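Local coordinates for phosphoribosylaminoimidazole carboxylase, ATPase subunit (Thermotoga maritima, PDB 3AX6), which probably catalyses the ATP-dependent carboxylation of 5-aminoimidazole ribonucleotide with bicarbonate to N5-carboxyaminoimidazole ribonucleotide in de novo purine biosynthesis, at residues Y86-H89 against P90-T94; T229-V232 against E233-G237; I317-E320 against E321-I325. All coordinates share one frame; numbering follows the deposited sequence.

Contact 1. Residues Y86-H89 against P90-T94; sequences YKIH and PSPYT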
ATOM      1  N   TYR A  86      24.693 -12.249 -15.031  1.00 15.92           N
ATOM      2  CA  TYR A  86      23.612 -12.172 -14.049  1.00 16.01           C
ATOM      3  C   TYR A  86      22.975 -10.794 -14.013  1.00 15.90           C
ATOM      4  O   TYR A  86      23.655  -9.776 -14.087  1.00 17.09           O
ATOM      5  CB  TYR A  86      24.111 -12.556 -12.657  1.00 14.89           C
ATOM      6  CG  TYR A  86      24.464 -14.015 -12.575  1.00 15.86           C
ATOM      7  CD1 TYR A  86      25.788 -14.435 -12.656  1.00 16.38           C
ATOM      8  CD2 TYR A  86      23.467 -14.984 -12.479  1.00 15.84           C
ATOM      9  CE1 TYR A  86      26.120 -15.785 -12.643  1.00 17.11           C
ATOM     10  CE2 TYR A  86      23.785 -16.342 -12.470  1.00 17.79           C
ATOM     11  CZ  TYR A  86      25.116 -16.735 -12.551  1.00 19.25           C
ATOM     12  OH  TYR A  86      25.446 -18.072 -12.535  1.00 18.79           O
ATOM     13  N   LYS A  87      21.653 -10.770 -13.909  1.00 15.89           N
ATOM     14  CA  LYS A  87      20.919  -9.514 -13.884  1.00 15.63           C
ATOM     15  C   LYS A  87      20.962  -8.829 -12.524  1.00 14.67           C
ATOM     16  O   LYS A  87      20.317  -9.279 -11.575  1.00 13.07           O
ATOM     17  CB  LYS A  87      19.471  -9.765 -14.290  1.00 17.65           C
ATOM     18  CG  LYS A  87      19.128  -9.266 -15.668  1.00 23.10           C
ATOM     19  CD  LYS A  87      20.018  -9.869 -16.729  1.00 24.72           C
ATOM     20  CE  LYS A  87      19.901  -9.077 -18.018  1.00 27.27           C
ATOM     21  NZ  LYS A  87      20.278  -7.647 -17.808  1.00 27.20           N
ATOM     22  N   ILE A  88      21.726  -7.743 -12.436  1.00 14.10           N
ATOM     23  CA  ILE A  88      21.841  -6.977 -11.194  1.00 15.50           C
ATOM     24  C   ILE A  88      21.564  -5.506 -11.489  1.00 15.56           C
ATOM     25  O   ILE A  88      22.299  -4.857 -12.239  1.00 13.69           O
ATOM     26  CB  ILE A  88      23.236  -7.134 -10.572  1.00 15.15           C
ATOM     27  CG1 ILE A  88      23.517  -8.622 -10.326  1.00 14.56           C
ATOM     28  CG2 ILE A  88      23.301  -6.372  -9.249  1.00 14.87           C
ATOM     29  CD1 ILE A  88      24.977  -8.943 -10.069  1.00 16.51           C
ATOM     30  N   HIS A  89      20.495  -4.990 -10.886  1.00 16.75           N
ATOM     31  CA  HIS A  89      20.062  -3.613 -11.117  1.00 17.09           C
ATOM     32  C   HIS A  89      19.776  -2.821  -9.850  1.00 17.00           C
ATOM     33  O   HIS A  89      19.053  -3.292  -8.969  1.00 17.43           O
ATOM     34  CB  HIS A  89      18.799  -3.626 -11.980  1.00 16.67           C
ATOM     35  CG  HIS A  89      18.984  -4.286 -13.310  1.00 18.42           C
ATOM     36  ND1 HIS A  89      18.012  -5.068 -13.892  1.00 19.26           N
ATOM     37  CD2 HIS A  89      20.015  -4.250 -14.186  1.00 19.03           C
ATOM     38  CE1 HIS A  89      18.436  -5.486 -15.071  1.00 19.76           C
ATOM     39  NE2 HIS A  89      19.646  -5.003 -15.274  1.00 19.21           N
ATOM     40  N   PRO A  90      20.317  -1.592  -9.752  1.00 17.58           N
ATOM     41  CA  PRO A  90      21.160  -0.969 -10.778  1.00 16.52           C
ATOM     42  C   PRO A  90      22.499  -1.681 -10.921  1.00 16.01           C
ATOM     43  O   PRO A  90      22.963  -2.365 -10.003  1.00 13.88           O
ATOM     44  CB  PRO A  90      21.336   0.463 -10.267  1.00 15.06           C
ATOM     45  CG  PRO A  90      20.117   0.689  -9.444  1.00 16.63           C
ATOM     46  CD  PRO A  90      19.998  -0.617  -8.696  1.00 17.37           C
ATOM     47  N   SER A  91      23.113  -1.513 -12.083  1.00 15.75           N
ATOM     48  CA  SER A  91      24.400  -2.136 -12.355  1.00 18.76           C
ATOM     49  C   SER A  91      25.437  -1.799 -11.294  1.00 18.94           C
ATOM     50  O   SER A  91      25.437  -0.699 -10.745  1.00 21.56           O
ATOM     51  CB  SER A  91      24.934  -1.687 -13.714  1.00 18.17           C
ATOM     52  OG  SER A  91      26.301  -2.033 -13.828  1.00 18.50           O
ATOM     53  N   PRO A  92      26.332  -2.754 -10.991  1.00 17.64           N
ATOM     54  CA  PRO A  92      27.388  -2.559  -9.999  1.00 17.98           C
ATOM     55  C   PRO A  92      28.284  -1.414 -10.470  1.00 18.46           C
ATOM     56  O   PRO A  92      28.904  -0.716  -9.664  1.00 19.12           O
ATOM     57  CB  PRO A  92      28.120  -3.899 -10.012  1.00 19.23           C
ATOM     58  CG  PRO A  92      27.060  -4.860 -10.407  1.00 17.64           C
ATOM     59  CD  PRO A  92      26.361  -4.129 -11.513  1.00 18.05           C
ATOM     60  N   TYR A  93      28.346  -1.239 -11.788  1.00 18.80           N
ATOM     61  CA  TYR A  93      29.134  -0.179 -12.402  1.00 19.65           C
ATOM     62  C   TYR A  93      28.531   1.183 -12.059  1.00 20.22           C
ATOM     63  O   TYR A  93      29.255   2.149 -11.801  1.00 20.24           O
ATOM     64  CB  TYR A  93      29.180  -0.376 -13.919  1.00 21.48           C
ATOM     65  CG  TYR A  93      30.151  -1.444 -14.356  1.00 23.27           C
ATOM     66  CD1 TYR A  93      31.522  -1.204 -14.340  1.00 25.60           C
ATOM     67  CD2 TYR A  93      29.706  -2.710 -14.748  1.00 24.92           C
ATOM     68  CE1 TYR A  93      32.434  -2.192 -14.699  1.00 27.53           C
ATOM     69  CE2 TYR A  93      30.610  -3.712 -15.110  1.00 26.48           C
ATOM     70  CZ  TYR A  93      31.975  -3.444 -15.081  1.00 28.46           C
ATOM     71  OH  TYR A  93      32.890  -4.417 -15.412  1.00 29.24           O
ATOM     72  N   THR A  94      27.203   1.259 -12.058  1.00 19.50           N
ATOM     73  CA  THR A  94      26.526   2.504 -11.719  1.00 20.34           C
ATOM     74  C   THR A  94      26.770   2.750 -10.236  1.00 19.53           C
ATOM     75  O   THR A  94      27.157   3.843  -9.826  1.00 20.00           O
ATOM     76  CB  THR A  94      25.005   2.420 -11.959  1.00 20.82           C
ATOM     77  OG1 THR A  94      24.741   2.278 -13.359  1.00 21.35           O
ATOM     78  CG2 THR A  94      24.322   3.681 -11.447  1.00 21.93           C
TER
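I88 and H89 meet P90, S91 and P92 where the chain leaves strand 87-88, an outermost strand of the parallel sheet in the Rossmann-like preATP-grasp domain, and turns through a cis-proline into helix 92-99. I88 reaches the start of that helix through its CG2 methyl and its carbonyl O. With CG1 beside the backbone N (chi1 -57°), CG2 is left to cross the turn to CG of the P92 ring, 4.2 Å away. L78 of helix 75-83 touches both I88 and P92, so one residue of that helix contacts both, and V60 of helix 53-61 also packs on I88. The carbonyl of I88 receives a CA-H...O contact from the folded-back chain, S91 CA lying 3.4 Å from I88 O. H89 follows at the bend. The cis peptide bond between it and P90 brings their CA atoms to 2.9 Å of each other and sharply reverses the chain. The CB bond of H89 leads away from P90-T94; its side chain packs on E186 and V238, and its ND1 makes a weak hydrogen bond to the backbone O of I285. The turn's carbonyls are held from the neighbouring strand 65-68, H89 O by T67 OG1 and P90 O by Y68 OH, while F241 packs on P90. Beyond the bend S91 is the N-cap: its hydroxyl, turned to chi1 166°, accepts from the backbone two residues on, with 3.0 Å from Y93 N to S91 OG and 146° at the hydrogen.

Contact 2. Residues T229-V232 against E233-G237; sequences TSVV and EALEG
T229 and E233 are joined one helical turn apart by a backbone bond and by their side chains, which lie alongside each other. E233 N donates to T229 O at 3.0 Å, with the donor tilted 16° from the carbonyl plane, and T229 CG2 runs beside E233 CG at 4.1 Å. The threonine hydroxyl turns back to the preceding turn and bonds R225 O, leaving its methyl for this apolar contact. S230 divides its polar atoms in the same way: its OG bonds I227 O, while its own carbonyl accepts from A234 N at 2.9 Å, the donor standing above the carbonyl plane. L235 N completes the next turn by donating to V231 O, whose modelled position is less certain. V232 O is claimed from further along the chain, because here helix 218-235 of the ATP-grasp domain ends in a Schellman motif. E236, with positive phi, is its C-prime residue, and G237 N donates to V232 O at 2.9 Å, in the carbonyl plane and with 159° at the hydrogen. A weak bond from E236 N to E233 O makes up the inner part of the motif. A side chain at G237 would crowd V232 CG2, which already lies 4.1 Å from G237 CA. Outside the turn, R184 of strand 174-184 serves this helix end twice: its NH1 bonds G237 O, and its NE forms a long, weak ion pair with E233 OE2. F107 of helix 101-110 packs against A234 and L235.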
ATOM      1  N   THR A 229      16.393  13.548 -15.405  1.00 10.48           N
ATOM      2  CA  THR A 229      16.211  12.553 -16.448  1.00 12.81           C
ATOM      3  C   THR A 229      17.517  12.316 -17.208  1.00 14.24           C
ATOM      4  O   THR A 229      17.878  11.175 -17.504  1.00 14.60           O
ATOM      5  CB  THR A 229      15.121  12.996 -17.435  1.00 12.87           C
ATOM      6  OG1 THR A 229      13.874  13.132 -16.734  1.00 10.05           O
ATOM      7  CG2 THR A 229      14.978  11.972 -18.558  1.00 11.45           C
ATOM      8  N   SER A 230      18.232  13.393 -17.511  1.00 14.95           N
ATOM      9  CA  SER A 230      19.490  13.277 -18.236  1.00 15.40           C
ATOM     10  C   SER A 230      20.537  12.504 -17.429  1.00 14.60           C
ATOM     11  O   SER A 230      21.444  11.892 -17.997  1.00 13.04           O
ATOM     12  CB  SER A 230      20.025  14.662 -18.575  1.00 14.21           C
ATOM     13  OG  SER A 230      20.466  15.318 -17.401  1.00 22.27           O
ATOM     14  N   VAL A 231      20.417  12.539 -16.104  1.00 15.17           N
ATOM     15  CA  VAL A 231      21.358  11.820 -15.243  1.00 15.91           C
ATOM     16  C   VAL A 231      21.191  10.308 -15.409  1.00 17.03           C
ATOM     17  O   VAL A 231      22.150   9.586 -15.682  1.00 15.99           O
ATOM     18  CB  VAL A 231      21.155  12.152 -13.749  1.00 14.75           C
ATOM     19  CG1 VAL A 231      21.971  11.185 -12.898  1.00 16.58           C
ATOM     20  CG2 VAL A 231      21.572  13.584 -13.463  1.00 14.62           C
ATOM     21  N   VAL A 232      19.962   9.836 -15.247  1.00 17.38           N
ATOM     22  CA  VAL A 232      19.690   8.420 -15.373  1.00 18.68           C
ATOM     23  C   VAL A 232      19.909   7.961 -16.817  1.00 18.80           C
ATOM     24  O   VAL A 232      20.266   6.805 -17.058  1.00 17.44           O
ATOM     25  CB  VAL A 232      18.253   8.096 -14.892  1.00 19.66           C
ATOM     26  CG1 VAL A 232      17.254   8.968 -15.620  1.00 22.96           C
ATOM     27  CG2 VAL A 232      17.942   6.626 -15.120  1.00 19.69           C
ATOM     28  N   GLU A 233      19.720   8.868 -17.774  1.00 18.79           N
ATOM     29  CA  GLU A 233      19.926   8.524 -19.177  1.00 20.77           C
ATOM     30  C   GLU A 233      21.415   8.328 -19.452  1.00 19.39           C
ATOM     31  O   GLU A 233      21.808   7.394 -20.152  1.00 19.12           O
ATOM     32  CB  GLU A 233      19.389   9.624 -20.100  1.00 24.02           C
ATOM     33  CG  GLU A 233      17.876   9.651 -20.280  1.00 28.26           C
ATOM     34  CD  GLU A 233      17.356   8.572 -21.218  1.00 31.45           C
ATOM     35  OE1 GLU A 233      16.196   8.691 -21.667  1.00 33.84           O
ATOM     36  OE2 GLU A 233      18.095   7.607 -21.503  1.00 34.74           O
ATOM     37  N   ALA A 234      22.241   9.208 -18.896  1.00 17.78           N
ATOM     38  CA  ALA A 234      23.685   9.110 -19.088  1.00 17.86           C
ATOM     39  C   ALA A 234      24.183   7.823 -18.448  1.00 17.62           C
ATOM     40  O   ALA A 234      25.036   7.130 -18.995  1.00 19.12           O
ATOM     41  CB  ALA A 234      24.385  10.311 -18.462  1.00 14.50           C
ATOM     42  N   LEU A 235      23.646   7.509 -17.279  1.00 17.93           N
ATOM     43  CA  LEU A 235      24.026   6.294 -16.576  1.00 18.01           C
ATOM     44  C   LEU A 235      23.466   5.066 -17.279  1.00 17.79           C
ATOM     45  O   LEU A 235      23.968   3.961 -17.078  1.00 16.53           O
ATOM     46  CB  LEU A 235      23.480   6.288 -15.135  1.00 18.33           C
ATOM     47  CG  LEU A 235      24.166   7.004 -13.971  1.00 18.10           C
ATOM     48  CD1 LEU A 235      25.653   6.701 -14.003  1.00 17.92           C
ATOM     49  CD2 LEU A 235      23.930   8.482 -14.055  1.00 22.00           C
ATOM     50  N   GLU A 236      22.436   5.260 -18.104  1.00 18.31           N
ATOM     51  CA  GLU A 236      21.769   4.134 -18.766  1.00 19.92           C
ATOM     52  C   GLU A 236      21.270   3.290 -17.597  1.00 18.20           C
ATOM     53  O   GLU A 236      21.288   2.056 -17.622  1.00 17.46           O
ATOM     54  CB  GLU A 236      22.748   3.324 -19.618  1.00 21.94           C
ATOM     55  CG  GLU A 236      22.935   3.851 -21.030  1.00 27.65           C
ATOM     56  CD  GLU A 236      24.015   3.098 -21.784  1.00 31.65           C
ATOM     57  OE1 GLU A 236      24.121   3.286 -23.011  1.00 34.98           O
ATOM     58  OE2 GLU A 236      24.761   2.321 -21.148  1.00 33.04           O
ATOM     59  N   GLY A 237      20.840   3.994 -16.556  1.00 17.15           N
ATOM     60  CA  GLY A 237      20.365   3.342 -15.357  1.00 16.29           C
ATOM     61  C   GLY A 237      19.152   2.460 -15.531  1.00 15.60           C
ATOM     62  O   GLY A 237      18.315   2.679 -16.410  1.00 17.12           O
TER

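Contact 3. Residues I317-E320 against E321-I325; sequences IGLE and EALAI
L319 and L323, one turn apart in the short helix 319-323, lie side by side and form the close-packed part of this contact. Chi1 of -171° sets L319 CG beside the carbonyl carbon, and from there the CD1 branch reaches L323 CG at 3.8 Å; L288 of the second subunit also packs on L319. Replacing L319 by an alanine removes CD1, and would probably open a gap beside L323 and leave L288 without this partner. In the backbone, L323 N donates to L319 O at 2.7 Å, with 167° at the hydrogen. A322 N makes the matching 2.7 Å bond to O of G318, the N-cap residue; at its backbone angles (phi 91°) a CB would be jammed against I317 O, which calls for glycine here. Only the exposed carboxylate ends of E320 and E321 are loose, pointing apart without meeting. E321 touches I367, whereas E320 packs on L288 and makes a long, weak ion pair with K187, both of the second subunit, whose R283 lies against L323. Within its own chain the helix links strand 314-317 to strand 328-332; A322 touches L368 just before strand 369-372, and I325 packs on helix 354-364.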
ATOM      1  N   ILE A 317       2.856   8.586  20.849  1.00 24.54           N
ATOM      2  CA  ILE A 317       2.071   9.568  21.574  1.00 24.06           C
ATOM      3  C   ILE A 317       1.533  10.573  20.564  1.00 21.33           C
ATOM      4  O   ILE A 317       2.220  10.941  19.616  1.00 18.68           O
ATOM      5  CB  ILE A 317       2.887  10.332  22.658  1.00 26.06           C
ATOM      6  CG1 ILE A 317       3.872  11.299  22.002  1.00 28.69           C
ATOM      7  CG2 ILE A 317       3.602   9.346  23.572  1.00 27.93           C
ATOM      8  CD1 ILE A 317       4.623  12.153  23.002  1.00 31.09           C
ATOM      9  N   GLY A 318       0.289  10.993  20.772  1.00 20.85           N
ATOM     10  CA  GLY A 318      -0.340  11.957  19.888  1.00 19.36           C
ATOM     11  C   GLY A 318      -1.110  11.351  18.728  1.00 18.18           C
ATOM     12  O   GLY A 318      -1.606  12.081  17.875  1.00 18.50           O
ATOM     13  N   LEU A 319      -1.236  10.027  18.694  1.00 17.71           N
ATOM     14  CA  LEU A 319      -1.937   9.382  17.595  1.00 18.75           C
ATOM     15  C   LEU A 319      -3.345   9.915  17.371  1.00 18.38           C
ATOM     16  O   LEU A 319      -3.672  10.321  16.262  1.00 17.87           O
ATOM     17  CB  LEU A 319      -1.990   7.862  17.789  1.00 18.44           C
ATOM     18  CG  LEU A 319      -2.530   7.104  16.565  1.00 18.41           C
ATOM     19  CD1 LEU A 319      -1.681   7.437  15.353  1.00 17.99           C
ATOM     20  CD2 LEU A 319      -2.530   5.604  16.813  1.00 18.42           C
ATOM     21  N   GLU A 320      -4.171   9.923  18.415  1.00 19.12           N
ATOM     22  CA  GLU A 320      -5.549  10.399  18.284  1.00 20.41           C
ATOM     23  C   GLU A 320      -5.650  11.853  17.839  1.00 19.76           C
ATOM     24  O   GLU A 320      -6.440  12.194  16.952  1.00 18.99           O
ATOM     25  CB  GLU A 320      -6.317  10.215  19.600  1.00 20.68           C
ATOM     26  CG  GLU A 320      -6.759   8.783  19.862  1.00 22.77           C
ATOM     27  CD  GLU A 320      -8.168   8.709  20.405  1.00 23.07           C
ATOM     28  OE1 GLU A 320      -9.054   9.327  19.795  1.00 28.62           O
ATOM     29  OE2 GLU A 320      -8.401   8.040  21.430  1.00 26.47           O
ATOM     30  N   GLU A 321      -4.849  12.704  18.463  1.00 17.89           N
ATOM     31  CA  GLU A 321      -4.842  14.120  18.146  1.00 17.75           C
ATOM     32  C   GLU A 321      -4.351  14.291  16.714  1.00 17.27           C
ATOM     33  O   GLU A 321      -4.860  15.124  15.970  1.00 18.55           O
ATOM     34  CB  GLU A 321      -3.915  14.851  19.116  1.00 17.71           C
ATOM     35  CG  GLU A 321      -4.065  16.358  19.165  1.00 19.17           C
ATOM     36  CD  GLU A 321      -3.048  17.001  20.103  1.00 18.91           C
ATOM     37  OE1 GLU A 321      -2.562  16.306  21.019  1.00 19.20           O
ATOM     38  OE2 GLU A 321      -2.743  18.203  19.935  1.00 20.33           O
ATOM     39  N   ALA A 322      -3.363  13.489  16.333  1.00 16.99           N
ATOM     40  CA  ALA A 322      -2.797  13.554  14.993  1.00 16.88           C
ATOM     41  C   ALA A 322      -3.767  13.047  13.935  1.00 17.75           C
ATOM     42  O   ALA A 322      -3.963  13.698  12.910  1.00 20.30           O
ATOM     43  CB  ALA A 322      -1.502  12.756  14.932  1.00 15.43           C
ATOM     44  N   LEU A 323      -4.377  11.890  14.175  1.00 16.96           N
ATOM     45  CA  LEU A 323      -5.310  11.329  13.207  1.00 15.83           C
ATOM     46  C   LEU A 323      -6.573  12.170  13.073  1.00 16.93           C
ATOM     47  O   LEU A 323      -7.370  11.957  12.163  1.00 13.15           O
ATOM     48  CB  LEU A 323      -5.681   9.894  13.579  1.00 13.72           C
ATOM     49  CG  LEU A 323      -4.630   8.800  13.364  1.00 15.32           C
ATOM     50  CD1 LEU A 323      -5.244   7.454  13.750  1.00 12.44           C
ATOM     51  CD2 LEU A 323      -4.174   8.775  11.893  1.00 11.00           C
ATOM     52  N   ALA A 324      -6.749  13.124  13.984  1.00 18.69           N
ATOM     53  CA  ALA A 324      -7.916  14.000  13.946  1.00 21.04           C
ATOM     54  C   ALA A 324      -7.733  15.008  12.821  1.00 21.32           C
ATOM     55  O   ALA A 324      -8.679  15.681  12.419  1.00 22.41           O
ATOM     56  CB  ALA A 324      -8.088  14.727  15.277  1.00 21.33           C
ATOM     57  N   ILE A 325      -6.507  15.104  12.317  1.00 21.06           N
ATOM     58  CA  ILE A 325      -6.201  16.018  11.224  1.00 20.48           C
ATOM     59  C   ILE A 325      -6.484  15.327   9.885  1.00 20.05           C
ATOM     60  O   ILE A 325      -5.838  14.335   9.539  1.00 18.87           O
ATOM     61  CB  ILE A 325      -4.716  16.463  11.268  1.00 20.09           C
ATOM     62  CG1 ILE A 325      -4.393  17.049  12.643  1.00 19.82           C
ATOM     63  CG2 ILE A 325      -4.445  17.495  10.176  1.00 18.48           C
ATOM     64  CD1 ILE A 325      -2.963  17.559  12.790  1.00 20.79           C
TER

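The three contacts follow one another along the chain, in its preATP-grasp, ATP-grasp and C-terminal parts respectively. Contacts 1 and 2 are neighbours despite the long sequence between them: their centres are about 14 Å apart, and T94 at the start of helix 92-99 packs on L235 at the end of helix 218-235. Strand 239-248, which follows contact 2, also lends F241 to contact 1, so the preATP-grasp and ATP-grasp parts are packed together here. Contact 2 is nearer the nucleotide, the side chains of V231 and the ADP-binding N256 being about 10 Å apart. Contact 3 lies opposite, about 42 to 43 Å away between centres, and alone touches the second subunit.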